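Local structure of RNA 2'-o-ribose methyltransferase (Thermus thermophilus, 1IPA) at residues Y110-D115 / L180-Q185. The protein probably methylates the 2'-hydroxyl of ribose in an RNA substrate, as a deep-trefoil-knot enzyme of the TrmH family. Sequence-based numbering, arbitrary orientation.
Sequences YRPSPD and LDWIKQ
The phenol ring of Tyr110 and the six-membered ring of Trp182 lie nearly parallel, planes at 16°, but well displaced, with centroids 5.8 Å apart, so that little of one ring lies over the other. Pro112 N sits over one face of the tyrosine ring toward its rim; the carbonyl O of Tyr110 and CD1 of Ile183 lie at the edge of the indole, in its plane. The contact belongs to the knotted, Rossmann-like SpoU methyltransferase fold, where the loop leading into strand 117-122 of the parallel sheet runs past helix 176-185. One corner of the indole carries it: CZ2 of Trp182 is 3.7 Å from CD2 of Tyr110, and CH2 of Trp182 stands 3.8 Å from CE2 of Tyr110. The indole reaches from helix to loop because chi1, -176°, sets CG anti to the backbone N. Ile118 and Leu146 of the sheet also touch it, and the ring of His186 meets it at about 40°. Replacing Trp182 by an alanine would probably open a gap between helix and loop and cost Tyr110 CD2 and Pro112 CD their contact with the indole. Glu143 OE2 pairs with Tyr110 OH, OE1 with Ser113 OG. On the same side of the Tyr110 ring as Pro112 N, CD of Pro112 approaches CZ2 of Trp182 obliquely, at 3.7 Å.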
ATOM      1  N   TYR A 110      -2.664  -8.931 -15.961  1.00 63.72           N
ATOM      2  CA  TYR A 110      -3.572  -9.492 -14.975  1.00 59.05           C
ATOM      3  C   TYR A 110      -4.999  -9.697 -15.465  1.00 59.16           C
ATOM      4  O   TYR A 110      -5.578  -8.827 -16.113  1.00 59.12           O
ATOM      5  CB  TYR A 110      -3.576  -8.585 -13.743  1.00 54.14           C
ATOM      6  CG  TYR A 110      -4.645  -8.885 -12.716  1.00 48.69           C
ATOM      7  CD1 TYR A 110      -4.694 -10.115 -12.063  1.00 46.10           C
ATOM      8  CD2 TYR A 110      -5.597  -7.922 -12.380  1.00 45.38           C
ATOM      9  CE1 TYR A 110      -5.664 -10.375 -11.100  1.00 44.56           C
ATOM     10  CE2 TYR A 110      -6.567  -8.171 -11.426  1.00 42.61           C
ATOM     11  CZ  TYR A 110      -6.599  -9.395 -10.788  1.00 43.36           C
ATOM     12  OH  TYR A 110      -7.568  -9.641  -9.847  1.00 39.56           O
ATOM     13  N   ARG A 111      -5.546 -10.869 -15.151  1.00 59.26           N
ATOM     14  CA  ARG A 111      -6.922 -11.219 -15.490  1.00 59.68           C
ATOM     15  C   ARG A 111      -7.568 -11.790 -14.235  1.00 57.06           C
ATOM     16  O   ARG A 111      -7.100 -12.781 -13.668  1.00 57.20           O
ATOM     17  CB  ARG A 111      -6.991 -12.241 -16.639  1.00 62.64           C
ATOM     18  CG  ARG A 111      -5.777 -13.143 -16.801  1.00 68.38           C
ATOM     19  CD  ARG A 111      -5.633 -14.181 -15.695  1.00 73.72           C
ATOM     20  NE  ARG A 111      -4.348 -14.872 -15.798  1.00 77.60           N
ATOM     21  CZ  ARG A 111      -3.170 -14.290 -15.586  1.00 79.49           C
ATOM     22  NH1 ARG A 111      -3.110 -13.006 -15.249  1.00 80.41           N
ATOM     23  NH2 ARG A 111      -2.047 -14.984 -15.732  1.00 80.34           N
ATOM     24  N   PRO A 112      -8.658 -11.161 -13.780  1.00 54.27           N
ATOM     25  CA  PRO A 112      -9.378 -11.596 -12.581  1.00 52.22           C
ATOM     26  C   PRO A 112      -9.779 -13.067 -12.571  1.00 50.55           C
ATOM     27  O   PRO A 112     -10.307 -13.584 -13.553  1.00 50.78           O
ATOM     28  CB  PRO A 112     -10.588 -10.663 -12.549  1.00 52.31           C
ATOM     29  CG  PRO A 112     -10.799 -10.325 -13.997  1.00 53.65           C
ATOM     30  CD  PRO A 112      -9.396 -10.096 -14.480  1.00 53.41           C
ATOM     31  N   SER A 113      -9.526 -13.737 -11.454  1.00 48.16           N
ATOM     32  CA  SER A 113      -9.887 -15.137 -11.317  1.00 47.07           C
ATOM     33  C   SER A 113     -11.344 -15.208 -10.848  1.00 47.11           C
ATOM     34  O   SER A 113     -11.905 -14.212 -10.406  1.00 46.38           O
ATOM     35  CB  SER A 113      -8.967 -15.819 -10.302  1.00 46.70           C
ATOM     36  OG  SER A 113      -9.208 -15.341  -8.993  1.00 46.37           O
ATOM     37  N   PRO A 114     -11.975 -16.391 -10.939  1.00 47.04           N
ATOM     38  CA  PRO A 114     -13.370 -16.570 -10.520  1.00 46.81           C
ATOM     39  C   PRO A 114     -13.674 -16.239  -9.053  1.00 46.19           C
ATOM     40  O   PRO A 114     -14.841 -16.201  -8.643  1.00 46.11           O
ATOM     41  CB  PRO A 114     -13.643 -18.035 -10.856  1.00 47.68           C
ATOM     42  CG  PRO A 114     -12.292 -18.673 -10.720  1.00 48.80           C
ATOM     43  CD  PRO A 114     -11.401 -17.667 -11.400  1.00 47.41           C
ATOM     44  N   ASP A 115     -12.628 -15.997  -8.269  1.00 44.66           N
ATOM     45  CA  ASP A 115     -12.786 -15.662  -6.851  1.00 42.35           C
ATOM     46  C   ASP A 115     -12.289 -14.232  -6.621  1.00 39.08           C
ATOM     47  O   ASP A 115     -12.113 -13.809  -5.483  1.00 38.36           O
ATOM     48  CB  ASP A 115     -11.954 -16.612  -5.972  1.00 43.43           C
ATOM     49  CG  ASP A 115     -12.439 -18.053  -6.015  1.00 47.82           C
ATOM     50  OD1 ASP A 115     -13.490 -18.363  -5.415  1.00 49.52           O
ATOM     51  OD2 ASP A 115     -11.759 -18.888  -6.649  1.00 52.01           O
ATOM     52  N   LEU A 180     -11.553   1.874 -16.289  1.00 35.18           N
ATOM     53  CA  LEU A 180     -12.951   1.622 -16.617  1.00 37.50           C
ATOM     54  C   LEU A 180     -13.079   0.722 -17.849  1.00 39.24           C
ATOM     55  O   LEU A 180     -13.899  -0.193 -17.875  1.00 39.66           O
ATOM     56  CB  LEU A 180     -13.685   2.952 -16.820  1.00 36.77           C
ATOM     57  CG  LEU A 180     -14.049   3.617 -15.486  1.00 35.79           C
ATOM     58  CD1 LEU A 180     -14.530   5.045 -15.681  1.00 34.43           C
ATOM     59  CD2 LEU A 180     -15.122   2.774 -14.820  1.00 34.02           C
ATOM     60  N   ASP A 181     -12.252   0.964 -18.861  1.00 41.19           N
ATOM     61  CA  ASP A 181     -12.286   0.140 -20.064  1.00 43.14           C
ATOM     62  C   ASP A 181     -11.835  -1.264 -19.693  1.00 42.92           C
ATOM     63  O   ASP A 181     -12.302  -2.251 -20.262  1.00 44.05           O
ATOM     64  CB  ASP A 181     -11.356   0.703 -21.139  1.00 45.22           C
ATOM     65  CG  ASP A 181     -11.773   2.085 -21.610  1.00 47.86           C
ATOM     66  OD1 ASP A 181     -11.057   2.651 -22.462  1.00 50.07           O
ATOM     67  OD2 ASP A 181     -12.808   2.608 -21.133  1.00 48.45           O
ATOM     68  N   TRP A 182     -10.928  -1.354 -18.730  1.00 43.01           N
ATOM     69  CA  TRP A 182     -10.430  -2.653 -18.294  1.00 43.95           C
ATOM     70  C   TRP A 182     -11.557  -3.475 -17.649  1.00 44.61           C
ATOM     71  O   TRP A 182     -11.739  -4.655 -17.960  1.00 43.35           O
ATOM     72  CB  TRP A 182      -9.289  -2.469 -17.290  1.00 43.11           C
ATOM     73  CG  TRP A 182      -8.657  -3.759 -16.870  1.00 41.25           C
ATOM     74  CD1 TRP A 182      -7.726  -4.474 -17.559  1.00 40.93           C
ATOM     75  CD2 TRP A 182      -8.952  -4.513 -15.689  1.00 39.47           C
ATOM     76  NE1 TRP A 182      -7.423  -5.630 -16.884  1.00 40.96           N
ATOM     77  CE2 TRP A 182      -8.162  -5.681 -15.732  1.00 40.31           C
ATOM     78  CE3 TRP A 182      -9.810  -4.317 -14.599  1.00 39.49           C
ATOM     79  CZ2 TRP A 182      -8.202  -6.653 -14.727  1.00 39.26           C
ATOM     80  CZ3 TRP A 182      -9.851  -5.285 -13.598  1.00 38.86           C
ATOM     81  CH2 TRP A 182      -9.050  -6.438 -13.672  1.00 39.09           C
ATOM     82  N   ILE A 183     -12.304  -2.837 -16.750  1.00 45.35           N
ATOM     83  CA  ILE A 183     -13.411  -3.488 -16.050  1.00 45.68           C
ATOM     84  C   ILE A 183     -14.357  -4.130 -17.061  1.00 46.72           C
ATOM     85  O   ILE A 183     -14.626  -5.329 -17.005  1.00 46.13           O
ATOM     86  CB  ILE A 183     -14.233  -2.468 -15.207  1.00 44.42           C
ATOM     87  CG1 ILE A 183     -13.313  -1.664 -14.287  1.00 41.94           C
ATOM     88  CG2 ILE A 183     -15.287  -3.199 -14.387  1.00 43.09           C
ATOM     89  CD1 ILE A 183     -12.650  -2.471 -13.224  1.00 42.62           C
ATOM     90  N   LYS A 184     -14.858  -3.315 -17.983  1.00 48.59           N
ATOM     91  CA  LYS A 184     -15.784  -3.787 -19.005  1.00 51.77           C
ATOM     92  C   LYS A 184     -15.157  -4.836 -19.907  1.00 52.25           C
ATOM     93  O   LYS A 184     -15.838  -5.738 -20.382  1.00 51.97           O
ATOM     94  CB  LYS A 184     -16.289  -2.605 -19.835  1.00 52.58           C
ATOM     95  CG  LYS A 184     -16.926  -1.518 -18.973  1.00 55.52           C
ATOM     96  CD  LYS A 184     -18.012  -2.119 -18.073  1.00 56.75           C
ATOM     97  CE  LYS A 184     -18.162  -1.361 -16.758  1.00 55.49           C
ATOM     98  NZ  LYS A 184     -18.943  -2.166 -15.781  1.00 54.02           N
ATOM     99  N   GLN A 185     -13.854  -4.721 -20.123  1.00 53.92           N
ATOM    100  CA  GLN A 185     -13.129  -5.661 -20.967  1.00 54.39           C
ATOM    101  C   GLN A 185     -13.254  -7.089 -20.436  1.00 53.25           C
ATOM    102  O   GLN A 185     -13.258  -8.054 -21.208  1.00 51.97           O
ATOM    103  CB  GLN A 185     -11.654  -5.261 -21.037  1.00 58.21           C
ATOM    104  CG  GLN A 185     -10.877  -5.949 -22.136  1.00 62.83           C
ATOM    105  CD  GLN A 185     -11.553  -5.793 -23.482  1.00 66.62           C
ATOM    106  OE1 GLN A 185     -11.985  -4.696 -23.848  1.00 69.37           O
ATOM    107  NE2 GLN A 185     -11.646  -6.887 -24.230  1.00 68.04           N
TER